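Local coordinates for protein BtGH115A (Bacteroides thetaiotaomicron, PDB 5BY3) that probably removes alpha-linked 4-O-methylglucuronic acid from decorated arabinogalactans, as a glycoside hydrolase of family 115, at residues His494-Phe500 and Val736-Gln740; Met569-Leu573 and Val624-Val628; Gln577-Lys583 and Lys631-Met637; Trp586-Asp590 and Arg627-Lys631. One frame throughout, in Å; residues are numbered along the deposited sequence.

Interaction 1: His494-Phe500 and Val736-Gln740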
loop_
_atom_site.group_PDB
_atom_site.type_symbol
_atom_site.label_atom_id
_atom_site.label_comp_id
_atom_site.label_asym_id
_atom_site.label_seq_id
_atom_site.Cartn_x
_atom_site.Cartn_y
_atom_site.Cartn_z
ATOM N N HIS A 494 5.493 -11.873 -7.100
ATOM C CA HIS A 494 4.442 -11.515 -8.058
ATOM C C HIS A 494 3.946 -12.787 -8.737
ATOM O O HIS A 494 2.750 -12.977 -8.965
ATOM C CB HIS A 494 5.034 -10.529 -9.072
ATOM C CG HIS A 494 4.068 -9.976 -10.076
ATOM N ND1 HIS A 494 3.247 -8.899 -9.808
ATOM C CD2 HIS A 494 3.858 -10.286 -11.384
ATOM C CE1 HIS A 494 2.545 -8.598 -10.894
ATOM N NE2 HIS A 494 2.905 -9.413 -11.870
ATOM N N ILE A 495 4.873 -13.676 -9.035
ATOM C CA ILE A 495 4.564 -14.947 -9.665
ATOM C C ILE A 495 3.719 -15.802 -8.722
ATOM O O ILE A 495 2.749 -16.425 -9.124
ATOM C CB ILE A 495 5.877 -15.621 -10.117
ATOM C CG1 ILE A 495 6.409 -14.823 -11.339
ATOM C CG2 ILE A 495 5.681 -17.095 -10.467
ATOM C CD1 ILE A 495 7.772 -15.198 -11.870
ATOM N N ARG A 496 4.081 -15.790 -7.453
ATOM C CA ARG A 496 3.327 -16.468 -6.439
ATOM C C ARG A 496 3.912 -16.021 -5.125
ATOM O O ARG A 496 5.093 -16.226 -4.854
ATOM C CB ARG A 496 3.450 -17.965 -6.598
ATOM C CG ARG A 496 2.353 -18.687 -5.859
ATOM C CD ARG A 496 1.211 -19.029 -6.796
ATOM N NE ARG A 496 0.119 -19.662 -6.050
ATOM C CZ ARG A 496 -1.052 -20.026 -6.572
ATOM N NH1 ARG A 496 -1.302 -19.812 -7.866
ATOM N NH2 ARG A 496 -1.974 -20.576 -5.781
ATOM N N LYS A 497 3.085 -15.339 -4.349
ATOM C CA LYS A 497 3.409 -14.892 -3.006
ATOM C C LYS A 497 3.753 -16.076 -2.098
ATOM O O LYS A 497 3.257 -17.188 -2.310
ATOM C CB LYS A 497 2.220 -14.143 -2.437
ATOM C CG LYS A 497 1.994 -12.774 -3.062
ATOM C CD LYS A 497 0.957 -11.921 -2.336
ATOM C CE LYS A 497 1.267 -10.413 -2.403
ATOM N NZ LYS A 497 1.085 -9.727 -3.722
ATOM N N PRO A 498 4.606 -15.851 -1.089
ATOM C CA PRO A 498 4.851 -16.898 -0.087
ATOM C C PRO A 498 3.592 -17.572 0.449
ATOM O O PRO A 498 3.517 -18.796 0.438
ATOM C CB PRO A 498 5.552 -16.143 1.019
ATOM C CG PRO A 498 6.379 -15.160 0.248
ATOM C CD PRO A 498 5.501 -14.694 -0.876
ATOM N N GLU A 499 2.618 -16.767 0.865
ATOM C CA GLU A 499 1.353 -17.217 1.396
ATOM C C GLU A 499 0.507 -17.990 0.412
ATOM O O GLU A 499 -0.284 -18.792 0.860
ATOM C CB GLU A 499 0.548 -16.028 1.939
ATOM C CG GLU A 499 1.214 -15.284 3.085
ATOM C CD GLU A 499 2.039 -14.100 2.616
ATOM O OE1 GLU A 499 2.483 -14.171 1.460
ATOM O OE2 GLU A 499 2.266 -13.106 3.395
ATOM N N PHE A 500 0.680 -17.798 -0.906
ATOM C CA PHE A 500 -0.014 -18.604 -1.955
ATOM C C PHE A 500 0.675 -19.938 -2.387
ATOM O O PHE A 500 0.172 -20.649 -3.279
ATOM C CB PHE A 500 -0.329 -17.788 -3.237
ATOM C CG PHE A 500 -0.899 -16.409 -3.010
ATOM C CD1 PHE A 500 -1.516 -16.035 -1.804
ATOM C CD2 PHE A 500 -0.841 -15.461 -4.063
ATOM C CE1 PHE A 500 -2.002 -14.718 -1.626
ATOM C CE2 PHE A 500 -1.363 -14.167 -3.911
ATOM C CZ PHE A 500 -1.948 -13.786 -2.684
ATOM N N VAL A 736 -5.794 -13.189 -9.575
ATOM C CA VAL A 736 -5.037 -12.441 -8.567
ATOM C C VAL A 736 -3.988 -13.266 -7.794
ATOM O O VAL A 736 -3.039 -12.715 -7.284
ATOM C CB VAL A 736 -5.979 -11.732 -7.575
ATOM C CG1 VAL A 736 -6.806 -10.683 -8.303
ATOM C CG2 VAL A 736 -6.880 -12.730 -6.849
ATOM N N LEU A 737 -4.167 -14.585 -7.717
ATOM C CA LEU A 737 -3.183 -15.459 -7.103
ATOM C C LEU A 737 -1.867 -15.522 -7.912
ATOM O O LEU A 737 -0.783 -15.604 -7.320
ATOM C CB LEU A 737 -3.747 -16.886 -6.937
ATOM C CG LEU A 737 -4.706 -17.214 -5.769
ATOM C CD1 LEU A 737 -5.326 -18.621 -5.841
ATOM C CD2 LEU A 737 -4.098 -17.008 -4.381
ATOM N N ARG A 738 -1.981 -15.510 -9.244
ATOM C CA ARG A 738 -0.852 -15.694 -10.149
ATOM C C ARG A 738 -0.427 -14.382 -10.822
ATOM O O ARG A 738 0.548 -14.345 -11.569
ATOM C CB ARG A 738 -1.168 -16.776 -11.213
ATOM C CG ARG A 738 -2.197 -16.336 -12.216
ATOM C CD ARG A 738 -2.769 -17.472 -13.017
ATOM N NE ARG A 738 -3.890 -16.909 -13.717
ATOM C CZ ARG A 738 -4.940 -17.588 -14.181
ATOM N NH1 ARG A 738 -5.019 -18.919 -14.053
ATOM N NH2 ARG A 738 -5.911 -16.906 -14.773
ATOM N N ASN A 739 -1.180 -13.319 -10.543
ATOM C CA ASN A 739 -1.050 -12.024 -11.206
ATOM C C ASN A 739 -0.932 -12.130 -12.743
ATOM O O ASN A 739 -0.163 -11.405 -13.370
ATOM C CB ASN A 739 0.105 -11.225 -10.604
ATOM C CG ASN A 739 -0.209 -10.733 -9.221
ATOM O OD1 ASN A 739 -1.110 -9.892 -9.013
ATOM N ND2 ASN A 739 0.496 -11.285 -8.246
ATOM N N GLN A 740 -1.689 -13.035 -13.345
ATOM C CA GLN A 740 -1.888 -12.971 -14.793
ATOM C C GLN A 740 -3.292 -13.399 -15.145
ATOM O O GLN A 740 -3.774 -14.439 -14.632
ATOM C CB GLN A 740 -0.929 -13.894 -15.560
ATOM C CG GLN A 740 0.545 -13.582 -15.451
ATOM C CD GLN A 740 1.379 -14.442 -16.345
ATOM O OE1 GLN A 740 1.172 -15.644 -16.433
ATOM N NE2 GLN A 740 2.319 -13.832 -17.035
HETATM O O HOH W 1 1.929 -10.105 -14.420
HETATM O O HOH W 2 1.167 -14.072 -6.223
#

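Interaction 2: Met569-Leu573 and Val624-Val628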
loop_
_atom_site.group_PDB
_atom_site.type_symbol
_atom_site.label_atom_id
_atom_site.label_comp_id
_atom_site.label_asym_id
_atom_site.label_seq_id
_atom_site.Cartn_x
_atom_site.Cartn_y
_atom_site.Cartn_z
HETATM N N MSE A 569 9.982 -20.459 2.781
HETATM C CA MSE A 569 8.594 -20.810 2.452
HETATM C C MSE A 569 8.563 -21.547 1.154
HETATM O O MSE A 569 7.885 -22.574 1.036
HETATM C CB MSE A 569 7.698 -19.559 2.378
HETATM C CG MSE A 569 6.178 -19.800 2.396
HETATM SE SE MSE A 569 5.463 -20.683 4.028
HETATM C CE MSE A 569 5.806 -19.702 5.690
ATOM N N ASN A 570 9.285 -21.044 0.150
ATOM C CA ASN A 570 9.325 -21.755 -1.126
ATOM C C ASN A 570 9.961 -23.131 -0.964
ATOM O O ASN A 570 9.426 -24.127 -1.430
ATOM C CB ASN A 570 9.923 -20.889 -2.223
ATOM C CG ASN A 570 8.905 -19.903 -2.780
ATOM O OD1 ASN A 570 8.446 -20.058 -3.913
ATOM N ND2 ASN A 570 8.522 -18.883 -1.971
ATOM N N ARG A 571 11.058 -23.189 -0.229
ATOM C CA ARG A 571 11.683 -24.471 0.144
ATOM C C ARG A 571 10.720 -25.432 0.811
ATOM O O ARG A 571 10.640 -26.578 0.406
ATOM C CB ARG A 571 12.900 -24.234 1.042
ATOM C CG ARG A 571 14.059 -23.587 0.297
ATOM C CD ARG A 571 15.392 -23.944 0.921
ATOM N NE ARG A 571 16.487 -23.424 0.112
ATOM C CZ ARG A 571 17.700 -23.123 0.571
ATOM N NH1 ARG A 571 18.009 -23.262 1.857
ATOM N NH2 ARG A 571 18.592 -22.641 -0.268
ATOM N N LYS A 572 9.986 -24.957 1.822
ATOM C CA LYS A 572 9.110 -25.818 2.613
ATOM C C LYS A 572 8.056 -26.461 1.734
ATOM O O LYS A 572 7.807 -27.689 1.810
ATOM C CB LYS A 572 8.422 -25.041 3.750
ATOM C CG LYS A 572 7.549 -25.902 4.701
ATOM C CD LYS A 572 6.702 -25.036 5.631
ATOM C CE LYS A 572 5.415 -24.522 4.964
ATOM N NZ LYS A 572 4.591 -23.731 5.912
ATOM N N LEU A 573 7.454 -25.626 0.898
ATOM C CA LEU A 573 6.342 -26.051 0.070
ATOM C C LEU A 573 6.821 -26.711 -1.222
ATOM O O LEU A 573 6.194 -27.664 -1.679
ATOM C CB LEU A 573 5.320 -24.878 -0.145
ATOM C CG LEU A 573 4.570 -24.630 1.186
ATOM C CD1 LEU A 573 4.380 -23.174 1.561
ATOM C CD2 LEU A 573 3.267 -25.403 1.266
ATOM N N VAL A 624 -1.574 -23.405 5.177
ATOM C CA VAL A 624 -0.334 -23.122 4.457
ATOM C C VAL A 624 0.888 -22.840 5.382
ATOM O O VAL A 624 2.016 -23.168 4.971
ATOM C CB VAL A 624 -0.546 -22.023 3.372
ATOM C CG1 VAL A 624 -0.658 -20.634 3.979
ATOM C CG2 VAL A 624 0.562 -22.023 2.330
ATOM N N PHE A 625 0.681 -22.275 6.593
ATOM C CA PHE A 625 1.808 -21.914 7.473
ATOM C C PHE A 625 2.311 -23.053 8.370
ATOM O O PHE A 625 3.289 -22.882 9.113
ATOM C CB PHE A 625 1.485 -20.685 8.363
ATOM C CG PHE A 625 1.027 -19.473 7.602
ATOM C CD1 PHE A 625 1.913 -18.752 6.773
ATOM C CD2 PHE A 625 -0.285 -19.049 7.680
ATOM C CE1 PHE A 625 1.489 -17.644 6.051
ATOM C CE2 PHE A 625 -0.712 -17.920 6.958
ATOM C CZ PHE A 625 0.172 -17.218 6.158
ATOM N N ASN A 626 1.630 -24.192 8.338
ATOM C CA ASN A 626 2.000 -25.339 9.175
ATOM C C ASN A 626 3.166 -26.140 8.582
ATOM O O ASN A 626 3.513 -25.943 7.418
ATOM C CB ASN A 626 0.795 -26.280 9.308
ATOM C CG ASN A 626 -0.334 -25.692 10.125
ATOM O OD1 ASN A 626 -1.497 -26.008 9.878
ATOM N ND2 ASN A 626 -0.003 -24.846 11.108
ATOM N N ARG A 627 3.743 -27.087 9.344
ATOM C CA ARG A 627 4.574 -28.112 8.674
ATOM C C ARG A 627 3.627 -28.821 7.748
ATOM O O ARG A 627 2.435 -28.933 8.040
ATOM C CB ARG A 627 5.171 -29.139 9.600
ATOM C CG ARG A 627 6.349 -28.687 10.401
ATOM C CD ARG A 627 6.645 -29.703 11.516
ATOM N NE ARG A 627 7.730 -29.185 12.350
ATOM C CZ ARG A 627 7.576 -28.522 13.500
ATOM N NH1 ARG A 627 6.363 -28.272 14.026
ATOM N NH2 ARG A 627 8.664 -28.080 14.124
ATOM N N VAL A 628 4.163 -29.306 6.639
ATOM C CA VAL A 628 3.341 -29.943 5.629
ATOM C C VAL A 628 2.989 -31.400 5.999
ATOM O O VAL A 628 3.874 -32.214 6.337
ATOM C CB VAL A 628 4.013 -29.852 4.242
ATOM C CG1 VAL A 628 3.189 -30.574 3.201
ATOM C CG2 VAL A 628 4.163 -28.405 3.831
#

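Interaction 3: Gln577-Lys583 and Lys631-Met637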
loop_
_atom_site.group_PDB
_atom_site.type_symbol
_atom_site.label_atom_id
_atom_site.label_comp_id
_atom_site.label_asym_id
_atom_site.label_seq_id
_atom_site.Cartn_x
_atom_site.Cartn_y
_atom_site.Cartn_z
ATOM N N GLN A 577 6.417 -30.667 -2.337
ATOM C CA GLN A 577 5.801 -31.097 -3.596
ATOM C C GLN A 577 6.661 -32.175 -4.278
ATOM O O GLN A 577 6.126 -33.177 -4.779
ATOM C CB GLN A 577 5.525 -29.922 -4.531
ATOM C CG GLN A 577 5.126 -30.335 -5.943
ATOM C CD GLN A 577 4.404 -29.253 -6.708
ATOM O OE1 GLN A 577 3.960 -28.256 -6.139
ATOM N NE2 GLN A 577 4.268 -29.448 -8.003
ATOM N N LEU A 578 7.981 -31.959 -4.294
ATOM C CA LEU A 578 8.931 -32.955 -4.814
ATOM C C LEU A 578 8.888 -34.239 -3.989
ATOM O O LEU A 578 8.938 -35.312 -4.574
ATOM C CB LEU A 578 10.345 -32.413 -4.883
ATOM C CG LEU A 578 10.621 -31.224 -5.801
ATOM C CD1 LEU A 578 11.990 -30.687 -5.465
ATOM C CD2 LEU A 578 10.480 -31.559 -7.277
ATOM N N ALA A 579 8.713 -34.110 -2.667
ATOM C CA ALA A 579 8.615 -35.246 -1.742
ATOM C C ALA A 579 7.384 -36.139 -1.927
ATOM O O ALA A 579 7.518 -37.360 -1.892
ATOM C CB ALA A 579 8.713 -34.769 -0.298
ATOM N N ARG A 580 6.201 -35.532 -2.085
ATOM C CA ARG A 580 4.962 -36.237 -2.471
ATOM C C ARG A 580 5.156 -37.132 -3.679
ATOM O O ARG A 580 4.538 -38.185 -3.759
ATOM C CB ARG A 580 3.819 -35.240 -2.804
ATOM C CG ARG A 580 3.129 -34.619 -1.589
ATOM C CD ARG A 580 1.811 -33.934 -1.955
ATOM N NE ARG A 580 1.982 -32.731 -2.791
ATOM C CZ ARG A 580 2.233 -31.511 -2.323
ATOM N NH1 ARG A 580 2.372 -31.284 -1.010
ATOM N NH2 ARG A 580 2.371 -30.509 -3.170
ATOM N N HIS A 581 5.955 -36.675 -4.649
ATOM C CA HIS A 581 6.218 -37.452 -5.864
ATOM C C HIS A 581 7.527 -38.277 -5.797
ATOM O O HIS A 581 8.023 -38.706 -6.830
ATOM C CB HIS A 581 6.217 -36.546 -7.116
ATOM C CG HIS A 581 4.883 -35.957 -7.436
ATOM N ND1 HIS A 581 4.439 -34.770 -6.878
ATOM C CD2 HIS A 581 3.894 -36.385 -8.256
ATOM C CE1 HIS A 581 3.228 -34.499 -7.335
ATOM N NE2 HIS A 581 2.879 -35.458 -8.180
ATOM N N ASP A 582 8.067 -38.497 -4.590
ATOM C CA ASP A 582 9.160 -39.460 -4.359
ATOM C C ASP A 582 10.430 -38.993 -5.088
ATOM O O ASP A 582 11.180 -39.794 -5.660
ATOM C CB ASP A 582 8.706 -40.876 -4.814
ATOM C CG ASP A 582 9.281 -42.004 -3.970
ATOM O OD1 ASP A 582 8.930 -42.094 -2.766
ATOM O OD2 ASP A 582 10.049 -42.829 -4.531
ATOM N N LYS A 583 10.645 -37.678 -5.070
ATOM C CA LYS A 583 11.769 -37.041 -5.769
ATOM C C LYS A 583 12.661 -36.218 -4.827
ATOM O O LYS A 583 13.609 -35.537 -5.290
ATOM C CB LYS A 583 11.258 -36.151 -6.905
ATOM C CG LYS A 583 10.358 -36.882 -7.855
ATOM C CD LYS A 583 10.453 -36.384 -9.269
ATOM C CE LYS A 583 10.433 -37.605 -10.177
ATOM N NZ LYS A 583 9.637 -37.336 -11.397
ATOM N N LYS A 631 2.212 -37.222 2.682
ATOM C CA LYS A 631 1.287 -38.080 1.945
ATOM C C LYS A 631 1.881 -38.251 0.567
ATOM O O LYS A 631 2.630 -37.396 0.125
ATOM C CB LYS A 631 -0.160 -37.503 1.961
ATOM C CG LYS A 631 -0.864 -37.170 0.651
ATOM C CD LYS A 631 -1.037 -35.660 0.493
ATOM C CE LYS A 631 -2.108 -35.306 -0.531
ATOM N NZ LYS A 631 -2.780 -34.028 -0.148
ATOM N N ALA A 632 1.583 -39.370 -0.083
ATOM C CA ALA A 632 2.121 -39.664 -1.406
ATOM C C ALA A 632 1.147 -39.190 -2.458
ATOM O O ALA A 632 -0.055 -39.383 -2.327
ATOM C CB ALA A 632 2.437 -41.159 -1.575
ATOM N N ALA A 633 1.686 -38.563 -3.498
ATOM C CA ALA A 633 0.910 -38.061 -4.614
ATOM C C ALA A 633 0.210 -39.224 -5.296
ATOM O O ALA A 633 0.734 -40.357 -5.303
ATOM C CB ALA A 633 1.827 -37.346 -5.597
ATOM N N THR A 634 -0.976 -38.950 -5.843
ATOM C CA THR A 634 -1.670 -39.908 -6.719
ATOM C C THR A 634 -1.256 -39.612 -8.163
ATOM O O THR A 634 -0.599 -40.444 -8.814
ATOM C CB THR A 634 -3.207 -39.878 -6.580
ATOM O OG1 THR A 634 -3.568 -39.552 -5.235
ATOM C CG2 THR A 634 -3.807 -41.244 -6.953
ATOM N N ALA A 635 -1.597 -38.415 -8.633
ATOM C CA ALA A 635 -1.259 -37.975 -9.986
ATOM C C ALA A 635 0.268 -37.850 -10.225
ATOM O O ALA A 635 1.032 -37.798 -9.267
ATOM C CB ALA A 635 -1.955 -36.657 -10.273
ATOM N N PRO A 636 0.713 -37.814 -11.504
ATOM C CA PRO A 636 2.107 -37.424 -11.781
ATOM C C PRO A 636 2.328 -35.903 -11.722
ATOM O O PRO A 636 1.397 -35.165 -11.448
ATOM C CB PRO A 636 2.346 -37.940 -13.207
ATOM C CG PRO A 636 0.997 -38.020 -13.831
ATOM C CD PRO A 636 0.011 -38.269 -12.724
HETATM N N MSE A 637 3.563 -35.447 -12.000
HETATM C CA MSE A 637 3.997 -34.043 -12.016
HETATM C C MSE A 637 3.578 -33.469 -13.316
HETATM O O MSE A 637 3.514 -34.177 -14.319
HETATM C CB MSE A 637 5.518 -33.845 -11.969
HETATM C CG MSE A 637 6.154 -34.571 -10.789
HETATM SE SE MSE A 637 7.445 -33.482 -9.794
HETATM C CE MSE A 637 6.132 -32.272 -8.955
#

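Interaction 4: Trp586-Asp590 and Arg627-Lys631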
loop_
_atom_site.group_PDB
_atom_site.type_symbol
_atom_site.label_atom_id
_atom_site.label_comp_id
_atom_site.label_asym_id
_atom_site.label_seq_id
_atom_site.Cartn_x
_atom_site.Cartn_y
_atom_site.Cartn_z
ATOM N N TRP A 586 11.364 -35.635 2.682
ATOM C CA TRP A 586 10.455 -34.841 3.493
ATOM C C TRP A 586 11.096 -34.009 4.596
ATOM O O TRP A 586 10.530 -32.985 5.023
ATOM C CB TRP A 586 9.423 -35.760 4.111
ATOM C CG TRP A 586 8.335 -36.145 3.176
ATOM C CD1 TRP A 586 8.179 -37.347 2.543
ATOM C CD2 TRP A 586 7.228 -35.316 2.771
ATOM N NE1 TRP A 586 7.037 -37.320 1.772
ATOM C CE2 TRP A 586 6.427 -36.095 1.898
ATOM C CE3 TRP A 586 6.838 -33.990 3.063
ATOM C CZ2 TRP A 586 5.252 -35.588 1.296
ATOM C CZ3 TRP A 586 5.643 -33.494 2.492
ATOM C CH2 TRP A 586 4.878 -34.287 1.610
ATOM N N GLU A 587 12.260 -34.465 5.055
ATOM C CA GLU A 587 12.999 -33.794 6.103
ATOM C C GLU A 587 13.470 -32.401 5.683
ATOM O O GLU A 587 13.585 -31.511 6.517
ATOM C CB GLU A 587 14.150 -34.668 6.601
ATOM C CG GLU A 587 13.760 -35.581 7.769
ATOM C CD GLU A 587 13.680 -34.875 9.140
ATOM O OE1 GLU A 587 13.063 -35.448 10.070
ATOM O OE2 GLU A 587 14.224 -33.757 9.312
ATOM N N LYS A 588 13.710 -32.211 4.390
ATOM C CA LYS A 588 14.102 -30.898 3.879
ATOM C C LYS A 588 12.968 -29.868 4.055
ATOM O O LYS A 588 13.227 -28.678 4.330
ATOM C CB LYS A 588 14.507 -30.988 2.416
ATOM C CG LYS A 588 15.797 -31.736 2.167
ATOM C CD LYS A 588 16.435 -31.235 0.896
ATOM C CE LYS A 588 17.955 -31.166 1.039
ATOM N NZ LYS A 588 18.620 -30.969 -0.285
ATOM N N SER A 589 11.723 -30.347 3.947
ATOM C CA SER A 589 10.537 -29.500 4.119
ATOM C C SER A 589 10.405 -29.039 5.548
ATOM O O SER A 589 10.171 -27.847 5.808
ATOM C CB SER A 589 9.277 -30.226 3.684
ATOM O OG SER A 589 8.153 -29.413 3.923
ATOM N N ASP A 590 10.567 -29.990 6.467
ATOM C CA ASP A 590 10.574 -29.700 7.895
ATOM C C ASP A 590 11.721 -28.768 8.273
ATOM O O ASP A 590 11.521 -27.833 9.046
ATOM C CB ASP A 590 10.548 -30.987 8.735
ATOM C CG ASP A 590 9.142 -31.668 8.773
ATOM O OD1 ASP A 590 8.094 -30.980 8.672
ATOM O OD2 ASP A 590 9.083 -32.907 8.931
ATOM N N ARG A 627 3.743 -27.087 9.344
ATOM C CA ARG A 627 4.574 -28.112 8.674
ATOM C C ARG A 627 3.627 -28.821 7.748
ATOM O O ARG A 627 2.435 -28.933 8.040
ATOM C CB ARG A 627 5.171 -29.139 9.600
ATOM C CG ARG A 627 6.349 -28.687 10.401
ATOM C CD ARG A 627 6.645 -29.703 11.516
ATOM N NE ARG A 627 7.730 -29.185 12.350
ATOM C CZ ARG A 627 7.576 -28.522 13.500
ATOM N NH1 ARG A 627 6.363 -28.272 14.026
ATOM N NH2 ARG A 627 8.664 -28.080 14.124
ATOM N N VAL A 628 4.163 -29.306 6.639
ATOM C CA VAL A 628 3.341 -29.943 5.629
ATOM C C VAL A 628 2.989 -31.400 5.999
ATOM O O VAL A 628 3.874 -32.214 6.337
ATOM C CB VAL A 628 4.013 -29.852 4.242
ATOM C CG1 VAL A 628 3.189 -30.574 3.201
ATOM C CG2 VAL A 628 4.163 -28.405 3.831
ATOM N N GLU A 629 1.702 -31.716 5.906
ATOM C CA GLU A 629 1.197 -33.102 5.983
ATOM C C GLU A 629 1.863 -34.016 4.931
ATOM O O GLU A 629 1.749 -33.802 3.722
ATOM C CB GLU A 629 -0.334 -33.102 5.835
ATOM C CG GLU A 629 -1.060 -34.360 6.305
ATOM C CD GLU A 629 -2.535 -34.405 5.883
ATOM O OE1 GLU A 629 -2.944 -33.659 4.947
ATOM O OE2 GLU A 629 -3.293 -35.207 6.488
ATOM N N ARG A 630 2.563 -35.032 5.416
ATOM C CA ARG A 630 3.195 -36.045 4.574
ATOM C C ARG A 630 2.178 -37.056 3.997
ATOM O O ARG A 630 1.379 -37.656 4.732
ATOM C CB ARG A 630 4.268 -36.771 5.375
ATOM C CG ARG A 630 5.318 -35.850 5.996
ATOM C CD ARG A 630 6.548 -36.645 6.371
ATOM N NE ARG A 630 7.520 -35.849 7.101
ATOM C CZ ARG A 630 8.726 -36.285 7.463
ATOM N NH1 ARG A 630 9.138 -37.529 7.158
ATOM N NH2 ARG A 630 9.531 -35.465 8.125
ATOM N N LYS A 631 2.212 -37.222 2.682
ATOM C CA LYS A 631 1.287 -38.080 1.945
ATOM C C LYS A 631 1.881 -38.251 0.567
ATOM O O LYS A 631 2.630 -37.396 0.125
ATOM C CB LYS A 631 -0.160 -37.503 1.961
ATOM C CG LYS A 631 -0.864 -37.170 0.651
ATOM C CD LYS A 631 -1.037 -35.660 0.493
ATOM C CE LYS A 631 -2.108 -35.306 -0.531
ATOM N NZ LYS A 631 -2.780 -34.028 -0.148
#

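Interaction 1: His494-Phe500 and Val736-Gln740
A chi1 of -176° sets CG of His-494 anti to its own N and turns the imidazole against Asn-739. The ring and the amide plane, 12° apart, stack, with CB of Asn-739 over the ring face, 3.6 Å from NE2 of His-494. The same amide sends a nearly straight bond from ND2 to His-494 O, 2.9 Å, in the carbonyl plane on a lone pair, while OD1 of Asn-739 takes the hydroxyl of Tyr-372. At the ring edge one water links NE2 of His-494 to Asn-739 O.

Leu-737 packs between Phe-500 and Arg-496. Its CD2 sits over one face of Phe-500, 3.5 Å from CG of that ring, and CB of Lys-497 covers the opposite face. Arg-496, bent at chi2 (96°), lays a guanidinium face on CB of Leu-737, 3.9 Å from NH1. NE and NH2 of Arg-496 both grip Phe-500 O. A leucine in place of Arg-496 would probably leave Phe-500 O without these two donors and the 497-500 segment less firmly held. The whole is a buried interdomain joint: the C-terminal end of helix 476-495, in the hydrolase region, meets that of helix 730-738, in the family 115 C-terminal domain.

Interaction 2: Met569-Leu573 and Val624-Val628
Lys-572 reaches across from helix 552-580 and grips two backbone carbonyls with its ammonium group: NZ lies 2.8 Å from Val-624 O, on a lone pair in the carbonyl plane, and 2.9 Å from Asn-626 O, standing above the plane of that second carbonyl. CG anti to the backbone N and a bend at chi3 (82°) aim the chain at this pair. Apolar contacts flank the lysine. CD1 of Leu-573 meets CG2 of Val-624 at 4.1 Å, and its CD2 meets CG2 of Val-628 at 4.0 Å, while CE of selenomethionine Met-569 comes to the ring edge of Phe-625, 4.2 Å from CD1. A methionine in place of Lys-572 would probably leave the carbonyls of Val-624 and Asn-626 without this donor and the turn less firmly pinned.

Farther out, Lys-572 O accepts from Ser-589 OG of helix 587-603, and Met-569 also packs on Trp-405 and Ile-596. One lysine ammonium thus bridges two carbonyls at the end of a 3-10 segment, tying the long loop after helix 587-603 to the face of helix 552-580.

Interaction 3: Gln577-Lys583 and Lys631-Met637
His-581 lies clamped between Ala-633 and Met-637, a selenomethionine, and can be followed outward from its backbone. CB of His-581 comes within 4.2 Å of CG of Met-637. At CG the ring is already held from both sides, by CB of Ala-633 and by CG of Met-637. Onward, CD2 of His-581 nears the carbonyl of Ala-635, its O 3.3 Å away. ND1 of His-581 turns back to its own helix and donates to Gln-577 O at 3.1 Å, an almost straight bond (175°) lying in the ring plane, which fixes the rotation of the imidazole. At the tip, NE2 of His-581 is 3.4 Å from CB of Ala-633. That methyl group stands over the centre of one ring face, whereas CG of Met-637 sits nearer the rim of the other, so the ring takes a CH-pi contact on each side.

Met-637 bends at chi2 and chi3 and brings CE to within 3.5 Å of NE2 of Gln-577, a side chain whose OE1 accepts from Leu-519 N. Beside the ring, Ala-633 N donates to Arg-580 O at 2.9 Å, approaching from above the carbonyl plane. CG of Arg-580 rests 3.3 Å from Lys-631 O, and its NH2 makes a salt bridge to Asp-518. The loop thus wraps the C-terminal end of helix 552-580, which closes in a Schellman motif with Asp-582, of positive phi, as its C-prime residue.

Interaction 4: Trp586-Asp590 and Arg627-Lys631
Arg-630 stretches along the indole of Trp-586, its aliphatic part packed over the ring face, and in this way an extended loop packs against the N-terminal part of helix 587-603. Contacts over the ring face come first. From CA to CD the arginine runs over one side of the indole: CA of Arg-630 is 3.9 Å from the centroid of the six-membered ring, a CH-pi contact, and CD is 3.7 Å from CG of Trp-586. The two side chains lie alongside with their tips heading opposite ways, which carries the guanidinium beyond the rings: CZ of Arg-630 lies 3.5 Å from CB of Trp-586, and the guanidinium plane is only 10° from that of the indole. A chain extended from CG to NE makes this long overlap possible.

Apolar and edge contacts belong to the rim of the indole. CZ3 of Trp-586 touches CG1 of Val-628 at 3.9 Å, and CZ2 of Trp-586 comes to 3.4 Å from Lys-631 O.

Charge makes the third group. OD1 of Asp-590 rests against the aliphatic part of Arg-627, 3.4 Å from CG, while the guanidinium of Arg-627 pairs with Asp-594. Arg-630, its guanidinium lying nearly parallel to the indole, is anchored at its end by a salt bridge: NH2 donates within the guanidinium plane to OD2 of Asp-590, 2.7 Å away at 166°.

In the fold
Along the loop 624-637, interaction 2 ties its start to helix 552-580, interaction 4 its middle to helix 587-603, and interaction 3 its end to helix 552-580 again. Interactions 2 and 4 share Arg-627 and Val-628, their centres about 8 Å apart; Lys-631 belongs to both 3 and 4, whose centres are about 12 Å apart. CB of Ala-579 also packs on CE2 of Trp-586 at 3.4 Å, so 3 and 4 touch directly. Interaction 1 encloses the other three along the chain and meets interaction 2 where Pro-498 O lies 3.5 Å from CG of Met-569. Nickel, bound at Leu-404 and Asp-436, lies about 9 Å from the Phe-625 side chain and about 12 Å from that of Phe-500.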